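Local coordinates for ankyrin repeat domain protein (Legionella pneumophila subsp. pneumophila, PDB 6MCA) that is a bacterial effector that combines ankyrin repeats with a cysteine protease-like fold and interacts with the host LARP7 component of the 7SK snRNP complex, at residues G88-P91 and L92-A95; S207-H210 and L211-Y214; F307-D310 and F311-K315; C347-A350 and N351-V355. All coordinates share one frame; numbering follows the deposited sequence.

Contact 1. Residues G88-P91 and L92-A95; sequences GRTP and LHWA
The ring nitrogen ND1 of H93 is gripped twice by T90, three residues earlier. The hydroxyl OG1 of T90 lies 3.1 Å from H93 ND1, near the plane of the imidazole and at its edge, in a bond whose proton could belong to either partner. The backbone N of T90 adds a weak, longer bond to the same ND1. T90 is the N-cap of the helix, and its chi1 of 72° points the small hydroxyl at H93 ND1. NE2 of H93 bonds to the carbonyl O of L122, so both ring nitrogens are engaged and the ring's rotation is fixed. P91 has no N-H to offer, which costs nothing in the first turn of a helix; its carbonyl O accepts from A95 N at 2.9 Å, while T90 O receives W94 N at 3.2 Å.

Beyond this turn, the extended chain of R89 crosses W94. R89 CD is 3.7 Å from the centroid of the six-membered ring of W94, and the guanidinium continues over the same face as a cation-pi contact, with R89 CZ 4.5 Å from that centroid. NH1 of R89 also forms a salt bridge with D97, and NE1 of W94 bonds chiefly to D85. The sequence T90-P91-L92-H93 is the TPLH signature of ankyrin repeats, here at the start of helix 91-97 and within a predicted repeat.

Contact 2. Residues S207-H210 and L211-Y214; sequences STRH and LRDY
With chi1 of 64°, H210 carries its CG between the backbone N and the carbonyl carbon, and L211 turns its own CG anti to the carbonyl carbon (chi1 -56°); the two neighbouring side chains therefore run side by side in the same direction. The branch point of L211 comes over one face of the imidazole, L211 CG being 3.9 Å from the H210 ring centroid in a CH-pi contact, and L211 CD2 packs against the CD2-NE2 side of the H210 ring. Leucine suits its place because the buried branch rests on both this ring and helix 373-399, histidine because NE2, at the ring edge, can still bond E382.

The backbone winds in short 3-10 turns. L211 N donates to T208 O at 2.9 Å, and R212 N to R209 O at the same 2.9 Å; in each the donor stands well above the carbonyl plane. A water extends the path, donating to H210 O at 2.7 Å and accepting from D213 N at 2.9 Å.

On the exposed side, the bent chain of R212 lays its CD against R209 O and brings NH2 to the edge of the R209 guanidinium, 3.2 Å from R209 NE. These are two donors of like charge, so the approach is not a bond; both arginines also touch a crystal neighbour, which may influence their poses. The segment joins helix 188-202 to helix 215-233, and its buried L211 rests on L379 and E382 of helix 373-399.

Contact 3. Residues F307-D310 and F311-K315; sequences FIHD and FLYKK
K314 reaches back to two residues of the preceding turn, forming a salt bridge with D310 and a hydrogen bond with H309 where helix 305-312 runs out. NZ of K314 donates to H309 ND1 at 2.9 Å, close to the imidazole plane. K314 NZ is modelled 2.4 Å from D310 OD1, too short to be taken literally, so the detail of the salt bridge is doubtful. Lysine suits this place because its long chain can run beside D310 and then bend at the last torsion (chi4 85°), swinging NZ between the carboxylate and the ring. Accepting from an ammonium implies that ND1 probably carries no proton of its own.

Helical backbone bonds persist to the end: L312 N donates to I308 O and Y313 N to H309 O, each at 2.9 Å. Y313 is the first residue to leave helical angles, and its CB lies over one face of the H309 imidazole, 4.0 Å from the centroid. Its hydroxyl is held elsewhere, by the carbonyl O of L231.

The buried flank is apolar, as befits a helix packed on strand 256-263, where I308, F311 and L312 all meet L259. F311 also meets Y321 and F270 edge-to-face. F307 and F311 point the same way, one turn apart, with ring planes inclined at 36°, and touch where F307 CE1 comes 3.7 Å from F311 CD2.

Contact 4. Residues C347-A350 and N351-V355; sequences CSWA and NVQAV
The indole of W349 and the carboxamide of Q353, one helical turn later, are stacked with planes only 12° apart. NE2 of Q353 lies over the middle of one indole face, 3.2 Å from W349 CE2, and the Q353 CG methylene covers the five-membered ring of the same face, 3.7 Å from its centroid. W349 is also in a ring stack with H161. Glutamine suits this position because, bent at chi2 (-44°), it folds back over the indole and still offers an N-H to the backbone: NE2 donates to W349 O at 3.3 Å, in the amide plane. The same W349 O accepts Q353 N at 2.9 Å, so a single carbonyl takes two bonds from one residue and holds the amide flat against the ring. The other end of the amide, OE1, has a weak bond to R162.

At the start of the helix, N351 N donates to C347 O at 2.8 Å. The N351 side chain brings ND2 within 3.5 Å of C347 SG, while its amide is held by R282 N through OD1 and by A267 O through ND2. These bonds satisfy a buried polar group that neighbours the thiol. Whether C347 is a nucleophile is not established, but a cysteine just before a helix's first turn matches papain-type proteases, consistent with the cysteine protease-like fold.

The four contacts are local turns in different parts of one chain. Contact 1 lies in the ankyrin region, beside a tartaric acid probably from the crystallisation liquor, and contact 2 sits on the opposite side of the chain's centre, about 39 Å away between centres. Contacts 3 and 4 both pack on the five-stranded sheet, probably part of the protease-like region: contact 3 on strand 256-263 and contact 4 on its neighbour 266-273, with nearest atoms about 11 Å apart. Helix 373-399 touches both contact 4 and contact 2, whose centres are about 23 Å apart. Contact 4 holds C347, placed like a cysteine protease nucleophile, so it may border any active site; contact 1 comes no nearer to contact 4 than about 15 Å between nearest atoms.

Contact 1. Residues G88-P91 and L92-A95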
loop_
_atom_site.group_PDB
_atom_site.type_symbol
_atom_site.label_atom_id
_atom_site.label_comp_id
_atom_site.label_asym_id
_atom_site.label_seq_id
_atom_site.Cartn_x
_atom_site.Cartn_y
_atom_site.Cartn_z
ATOM N N GLY A 88 -8.478 13.749 1.538
ATOM C CA GLY A 88 -8.945 13.449 2.873
ATOM C C GLY A 88 -7.875 13.451 3.942
ATOM O O GLY A 88 -8.173 13.107 5.093
ATOM N N ARG A 89 -6.642 13.825 3.603
ATOM C CA ARG A 89 -5.555 13.886 4.575
ATOM C C ARG A 89 -5.709 15.145 5.418
ATOM O O ARG A 89 -5.479 16.258 4.933
ATOM C CB ARG A 89 -4.202 13.872 3.867
ATOM C CG ARG A 89 -3.691 12.496 3.478
ATOM C CD ARG A 89 -2.183 12.535 3.281
ATOM N NE ARG A 89 -1.644 11.275 2.782
ATOM C CZ ARG A 89 -0.344 11.016 2.664
ATOM N NH1 ARG A 89 0.549 11.931 3.013
ATOM N NH2 ARG A 89 0.061 9.843 2.199
ATOM N N THR A 90 -6.094 14.974 6.680
ATOM C CA THR A 90 -6.159 16.080 7.616
ATOM C C THR A 90 -4.741 16.518 7.978
ATOM O O THR A 90 -3.773 15.813 7.688
ATOM C CB THR A 90 -6.940 15.669 8.864
ATOM O OG1 THR A 90 -6.159 14.750 9.639
ATOM C CG2 THR A 90 -8.257 15.010 8.477
ATOM N N PRO A 91 -4.583 17.696 8.591
ATOM C CA PRO A 91 -3.248 18.081 9.084
ATOM C C PRO A 91 -2.621 17.046 10.001
ATOM O O PRO A 91 -1.391 16.882 9.997
ATOM C CB PRO A 91 -3.522 19.398 9.821
ATOM C CG PRO A 91 -4.699 19.973 9.123
ATOM C CD PRO A 91 -5.550 18.805 8.698
ATOM N N LEU A 92 -3.432 16.336 10.790
ATOM C CA LEU A 92 -2.897 15.276 11.636
ATOM C C LEU A 92 -2.321 14.141 10.800
ATOM O O LEU A 92 -1.285 13.569 11.155
ATOM C CB LEU A 92 -3.982 14.756 12.577
ATOM C CG LEU A 92 -3.496 13.821 13.686
ATOM C CD1 LEU A 92 -2.495 14.533 14.582
ATOM C CD2 LEU A 92 -4.670 13.301 14.497
ATOM N N HIS A 93 -2.983 13.797 9.691
ATOM C CA HIS A 93 -2.436 12.804 8.772
ATOM C C HIS A 93 -1.042 13.203 8.307
ATOM O O HIS A 93 -0.114 12.386 8.305
ATOM C CB HIS A 93 -3.362 12.632 7.566
ATOM C CG HIS A 93 -4.478 11.658 7.783
ATOM N ND1 HIS A 93 -5.738 12.048 8.181
ATOM C CD2 HIS A 93 -4.528 10.312 7.637
ATOM C CE1 HIS A 93 -6.515 10.984 8.279
ATOM N NE2 HIS A 93 -5.806 9.917 7.955
ATOM N N TRP A 94 -0.876 14.468 7.918
ATOM C CA TRP A 94 0.412 14.927 7.406
ATOM C C TRP A 94 1.469 14.948 8.500
ATOM O O TRP A 94 2.628 14.589 8.256
ATOM C CB TRP A 94 0.259 16.311 6.778
ATOM C CG TRP A 94 -0.553 16.293 5.525
ATOM C CD1 TRP A 94 -1.859 16.666 5.389
ATOM C CD2 TRP A 94 -0.120 15.868 4.229
ATOM N NE1 TRP A 94 -2.262 16.506 4.086
ATOM C CE2 TRP A 94 -1.214 16.015 3.353
ATOM C CE3 TRP A 94 1.089 15.379 3.723
ATOM C CZ2 TRP A 94 -1.135 15.692 2.002
ATOM C CZ3 TRP A 94 1.164 15.059 2.380
ATOM C CH2 TRP A 94 0.059 15.216 1.535
ATOM N N ALA A 95 1.094 15.367 9.710
ATOM C CA ALA A 95 2.053 15.380 10.810
ATOM C C ALA A 95 2.489 13.969 11.179
ATOM O O ALA A 95 3.667 13.729 11.471
ATOM C CB ALA A 95 1.452 16.088 12.023
#

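Contact 2. Residues S207-H210 and L211-Y214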
loop_
_atom_site.group_PDB
_atom_site.type_symbol
_atom_site.label_atom_id
_atom_site.label_comp_id
_atom_site.label_asym_id
_atom_site.label_seq_id
_atom_site.Cartn_x
_atom_site.Cartn_y
_atom_site.Cartn_z
ATOM N N SER A 207 8.170 -20.940 10.649
ATOM C CA SER A 207 7.963 -21.800 9.490
ATOM C C SER A 207 8.900 -21.490 8.329
ATOM O O SER A 207 8.912 -22.246 7.351
ATOM C CB SER A 207 6.511 -21.686 9.019
ATOM O OG SER A 207 6.143 -20.331 8.828
ATOM N N THR A 208 9.679 -20.411 8.403
ATOM C CA THR A 208 10.591 -20.038 7.329
ATOM C C THR A 208 12.056 -20.134 7.745
ATOM O O THR A 208 12.925 -19.587 7.058
ATOM C CB THR A 208 10.279 -18.626 6.832
ATOM O OG1 THR A 208 10.765 -17.666 7.777
ATOM C CG2 THR A 208 8.778 -18.440 6.656
ATOM N N ARG A 209 12.351 -20.827 8.852
ATOM C CA ARG A 209 13.737 -20.899 9.313
ATOM C C ARG A 209 14.640 -21.576 8.286
ATOM O O ARG A 209 15.814 -21.206 8.155
ATOM C CB ARG A 209 13.811 -21.615 10.666
ATOM C CG ARG A 209 13.879 -23.132 10.601
ATOM C CD ARG A 209 14.399 -23.714 11.907
ATOM N NE ARG A 209 15.857 -23.805 11.925
ATOM C CZ ARG A 209 16.535 -24.948 11.876
ATOM N NH1 ARG A 209 15.887 -26.103 11.809
ATOM N NH2 ARG A 209 17.861 -24.936 11.897
ATOM N N HIS A 210 14.106 -22.531 7.520
ATOM C CA HIS A 210 14.898 -23.193 6.489
ATOM C C HIS A 210 15.339 -22.242 5.384
ATOM O O HIS A 210 16.149 -22.639 4.537
ATOM C CB HIS A 210 14.108 -24.358 5.886
ATOM C CG HIS A 210 12.871 -23.938 5.157
ATOM N ND1 HIS A 210 11.666 -23.728 5.793
ATOM C CD2 HIS A 210 12.651 -23.691 3.843
ATOM C CE1 HIS A 210 10.758 -23.368 4.903
ATOM N NE2 HIS A 210 11.330 -23.337 3.713
ATOM N N LEU A 211 14.832 -21.009 5.369
ATOM C CA LEU A 211 15.239 -20.000 4.401
ATOM C C LEU A 211 16.236 -19.005 4.987
ATOM O O LEU A 211 16.452 -17.941 4.398
ATOM C CB LEU A 211 14.013 -19.260 3.866
ATOM C CG LEU A 211 12.916 -20.115 3.229
ATOM C CD1 LEU A 211 11.717 -19.260 2.862
ATOM C CD2 LEU A 211 13.446 -20.848 2.008
ATOM N N ARG A 212 16.851 -19.338 6.128
ATOM C CA ARG A 212 17.699 -18.376 6.830
ATOM C C ARG A 212 18.819 -17.845 5.941
ATOM O O ARG A 212 19.135 -16.649 5.980
ATOM C CB ARG A 212 18.274 -19.015 8.096
ATOM C CG ARG A 212 17.602 -18.548 9.377
ATOM C CD ARG A 212 17.516 -19.660 10.410
ATOM N NE ARG A 212 18.777 -20.379 10.554
ATOM C CZ ARG A 212 19.012 -21.291 11.490
ATOM N NH1 ARG A 212 20.191 -21.896 11.550
ATOM N NH2 ARG A 212 18.068 -21.599 12.369
ATOM N N ASP A 213 19.421 -18.715 5.123
ATOM C CA ASP A 213 20.531 -18.294 4.272
ATOM C C ASP A 213 20.129 -17.209 3.282
ATOM O O ASP A 213 20.999 -16.481 2.793
ATOM C CB ASP A 213 21.100 -19.496 3.517
ATOM C CG ASP A 213 21.848 -20.453 4.425
ATOM O OD1 ASP A 213 22.334 -20.010 5.487
ATOM O OD2 ASP A 213 21.949 -21.648 4.075
ATOM N N TYR A 214 18.841 -17.081 2.979
ATOM C CA TYR A 214 18.356 -16.068 2.053
ATOM C C TYR A 214 18.030 -14.746 2.736
ATOM O O TYR A 214 17.691 -13.778 2.047
ATOM C CB TYR A 214 17.112 -16.579 1.317
ATOM C CG TYR A 214 17.271 -17.951 0.696
ATOM C CD1 TYR A 214 18.469 -18.336 0.105
ATOM C CD2 TYR A 214 16.221 -18.859 0.695
ATOM C CE1 TYR A 214 18.616 -19.585 -0.468
ATOM C CE2 TYR A 214 16.359 -20.111 0.125
ATOM C CZ TYR A 214 17.558 -20.469 -0.454
ATOM O OH TYR A 214 17.701 -21.715 -1.022
HETATM O O HOH W 1 18.517 -21.366 4.257
#

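Contact 3. Residues F307-D310 and F311-K315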
loop_
_atom_site.group_PDB
_atom_site.type_symbol
_atom_site.label_atom_id
_atom_site.label_comp_id
_atom_site.label_asym_id
_atom_site.label_seq_id
_atom_site.Cartn_x
_atom_site.Cartn_y
_atom_site.Cartn_z
ATOM N N PHE A 307 18.519 13.328 -13.025
ATOM C CA PHE A 307 17.829 12.135 -13.504
ATOM C C PHE A 307 16.753 11.697 -12.518
ATOM O O PHE A 307 15.614 11.424 -12.911
ATOM C CB PHE A 307 18.830 11.004 -13.745
ATOM C CG PHE A 307 18.197 9.734 -14.249
ATOM C CD1 PHE A 307 17.721 8.779 -13.363
ATOM C CD2 PHE A 307 18.074 9.497 -15.608
ATOM C CE1 PHE A 307 17.138 7.613 -13.822
ATOM C CE2 PHE A 307 17.491 8.332 -16.073
ATOM C CZ PHE A 307 17.023 7.389 -15.178
ATOM N N ILE A 308 17.099 11.619 -11.231
ATOM C CA ILE A 308 16.127 11.197 -10.226
ATOM C C ILE A 308 14.975 12.191 -10.149
ATOM O O ILE A 308 13.816 11.808 -9.950
ATOM C CB ILE A 308 16.813 11.016 -8.858
ATOM C CG1 ILE A 308 17.885 9.929 -8.939
ATOM C CG2 ILE A 308 15.791 10.668 -7.787
ATOM C CD1 ILE A 308 17.327 8.540 -9.166
ATOM N N HIS A 309 15.271 13.481 -10.321
ATOM C CA HIS A 309 14.216 14.486 -10.274
ATOM C C HIS A 309 13.270 14.341 -11.461
ATOM O O HIS A 309 12.046 14.332 -11.290
ATOM C CB HIS A 309 14.817 15.891 -10.227
ATOM C CG HIS A 309 13.828 16.953 -9.863
ATOM N ND1 HIS A 309 13.103 17.649 -10.806
ATOM C CD2 HIS A 309 13.432 17.429 -8.660
ATOM C CE1 HIS A 309 12.308 18.513 -10.200
ATOM N NE2 HIS A 309 12.489 18.399 -8.897
ATOM N N ASP A 310 13.819 14.214 -12.673
ATOM C CA ASP A 310 12.976 13.954 -13.836
ATOM C C ASP A 310 12.179 12.667 -13.670
ATOM O O ASP A 310 11.037 12.575 -14.137
ATOM C CB ASP A 310 13.831 13.879 -15.102
ATOM C CG ASP A 310 14.540 15.184 -15.410
ATOM O OD1 ASP A 310 14.369 16.155 -14.643
ATOM O OD2 ASP A 310 15.272 15.238 -16.419
ATOM N N PHE A 311 12.757 11.673 -12.992
ATOM C CA PHE A 311 12.144 10.357 -12.874
ATOM C C PHE A 311 10.976 10.354 -11.896
ATOM O O PHE A 311 9.920 9.785 -12.191
ATOM C CB PHE A 311 13.206 9.346 -12.437
ATOM C CG PHE A 311 12.850 7.917 -12.724
ATOM C CD1 PHE A 311 11.952 7.233 -11.921
ATOM C CD2 PHE A 311 13.426 7.251 -13.791
ATOM C CE1 PHE A 311 11.631 5.917 -12.183
ATOM C CE2 PHE A 311 13.109 5.936 -14.059
ATOM C CZ PHE A 311 12.211 5.268 -13.254
ATOM N N LEU A 312 11.146 10.976 -10.729
ATOM C CA LEU A 312 10.175 10.861 -9.649
ATOM C C LEU A 312 9.343 12.111 -9.411
ATOM O O LEU A 312 8.223 11.999 -8.911
ATOM C CB LEU A 312 10.881 10.500 -8.336
ATOM C CG LEU A 312 11.402 9.074 -8.163
ATOM C CD1 LEU A 312 12.074 8.935 -6.806
ATOM C CD2 LEU A 312 10.281 8.060 -8.318
ATOM N N TYR A 313 9.855 13.296 -9.745
ATOM C CA TYR A 313 9.241 14.547 -9.319
ATOM C C TYR A 313 8.807 15.431 -10.483
ATOM O O TYR A 313 8.401 16.577 -10.258
ATOM C CB TYR A 313 10.208 15.296 -8.398
ATOM C CG TYR A 313 10.694 14.428 -7.259
ATOM C CD1 TYR A 313 9.795 13.869 -6.359
ATOM C CD2 TYR A 313 12.044 14.142 -7.099
ATOM C CE1 TYR A 313 10.227 13.065 -5.322
ATOM C CE2 TYR A 313 12.485 13.337 -6.063
ATOM C CZ TYR A 313 11.571 12.803 -5.177
ATOM O OH TYR A 313 12.000 12.002 -4.145
ATOM N N LYS A 314 8.878 14.934 -11.714
ATOM C CA LYS A 314 8.287 15.594 -12.867
ATOM C C LYS A 314 7.334 14.632 -13.562
ATOM O O LYS A 314 7.491 13.410 -13.479
ATOM C CB LYS A 314 9.350 16.074 -13.865
ATOM C CG LYS A 314 10.340 17.089 -13.313
ATOM C CD LYS A 314 11.044 17.818 -14.450
ATOM C CE LYS A 314 12.103 18.780 -13.936
ATOM N NZ LYS A 314 13.400 18.090 -13.700
ATOM N N LYS A 315 6.340 15.192 -14.246
ATOM C CA LYS A 315 5.385 14.385 -14.993
ATOM C C LYS A 315 6.011 13.956 -16.315
ATOM O O LYS A 315 6.444 14.800 -17.105
ATOM C CB LYS A 315 4.095 15.168 -15.232
#

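Contact 4. Residues C347-A350 and N351-V355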
loop_
_atom_site.group_PDB
_atom_site.type_symbol
_atom_site.label_atom_id
_atom_site.label_comp_id
_atom_site.label_asym_id
_atom_site.label_seq_id
_atom_site.Cartn_x
_atom_site.Cartn_y
_atom_site.Cartn_z
ATOM N N CYS A 347 -2.114 -4.037 -12.609
ATOM C CA CYS A 347 -0.888 -4.789 -12.377
ATOM C C CYS A 347 0.070 -4.100 -11.414
ATOM O O CYS A 347 1.165 -4.623 -11.180
ATOM C CB CYS A 347 -0.171 -5.038 -13.706
ATOM S SG CYS A 347 0.338 -3.519 -14.548
ATOM N N SER A 348 -0.311 -2.947 -10.856
ATOM C CA SER A 348 0.603 -2.192 -10.001
ATOM C C SER A 348 1.039 -3.016 -8.795
ATOM O O SER A 348 2.232 -3.072 -8.462
ATOM C CB SER A 348 -0.063 -0.891 -9.555
ATOM O OG SER A 348 -0.528 -0.146 -10.667
ATOM N N TRP A 349 0.082 -3.663 -8.127
ATOM C CA TRP A 349 0.412 -4.492 -6.972
ATOM C C TRP A 349 1.387 -5.597 -7.352
ATOM O O TRP A 349 2.402 -5.801 -6.676
ATOM C CB TRP A 349 -0.861 -5.084 -6.367
ATOM C CG TRP A 349 -0.588 -6.099 -5.298
ATOM C CD1 TRP A 349 -0.494 -7.453 -5.455
ATOM C CD2 TRP A 349 -0.367 -5.841 -3.905
ATOM N NE1 TRP A 349 -0.231 -8.052 -4.247
ATOM C CE2 TRP A 349 -0.147 -7.084 -3.280
ATOM C CE3 TRP A 349 -0.335 -4.679 -3.127
ATOM C CZ2 TRP A 349 0.100 -7.199 -1.914
ATOM C CZ3 TRP A 349 -0.089 -4.796 -1.770
ATOM C CH2 TRP A 349 0.125 -6.046 -1.178
ATOM N N ALA A 350 1.095 -6.320 -8.437
ATOM C CA ALA A 350 1.980 -7.394 -8.874
ATOM C C ALA A 350 3.351 -6.856 -9.264
ATOM O O ALA A 350 4.376 -7.502 -9.012
ATOM C CB ALA A 350 1.347 -8.153 -10.040
ATOM N N ASN A 351 3.389 -5.670 -9.878
ATOM C CA ASN A 351 4.667 -5.065 -10.238
ATOM C C ASN A 351 5.503 -4.774 -9.000
ATOM O O ASN A 351 6.720 -4.997 -8.999
ATOM C CB ASN A 351 4.439 -3.786 -11.045
ATOM C CG ASN A 351 4.009 -4.064 -12.472
ATOM O OD1 ASN A 351 4.131 -5.186 -12.962
ATOM N ND2 ASN A 351 3.506 -3.038 -13.148
ATOM N N VAL A 352 4.871 -4.280 -7.934
ATOM C CA VAL A 352 5.614 -4.020 -6.705
ATOM C C VAL A 352 6.053 -5.329 -6.056
ATOM O O VAL A 352 7.173 -5.434 -5.541
ATOM C CB VAL A 352 4.782 -3.156 -5.740
ATOM C CG1 VAL A 352 5.563 -2.897 -4.460
ATOM C CG2 VAL A 352 4.399 -1.843 -6.403
ATOM N N GLN A 353 5.186 -6.347 -6.074
ATOM C CA GLN A 353 5.555 -7.637 -5.492
ATOM C C GLN A 353 6.763 -8.238 -6.198
ATOM O O GLN A 353 7.656 -8.798 -5.551
ATOM C CB GLN A 353 4.381 -8.619 -5.550
ATOM C CG GLN A 353 3.093 -8.149 -4.899
ATOM C CD GLN A 353 3.314 -7.495 -3.553
ATOM O OE1 GLN A 353 3.780 -8.132 -2.608
ATOM N NE2 GLN A 353 2.974 -6.216 -3.457
ATOM N N ALA A 354 6.810 -8.130 -7.528
ATOM C CA ALA A 354 7.891 -8.737 -8.298
ATOM C C ALA A 354 9.250 -8.113 -8.018
ATOM O O ALA A 354 10.263 -8.666 -8.457
ATOM C CB ALA A 354 7.584 -8.648 -9.794
ATOM N N VAL A 355 9.302 -6.985 -7.303
ATOM C CA VAL A 355 10.581 -6.354 -6.991
ATOM C C VAL A 355 11.457 -7.279 -6.154
ATOM O O VAL A 355 12.686 -7.281 -6.300
ATOM C CB VAL A 355 10.341 -5.003 -6.285
ATOM C CG1 VAL A 355 11.619 -4.489 -5.637
ATOM C CG2 VAL A 355 9.796 -3.981 -7.268
#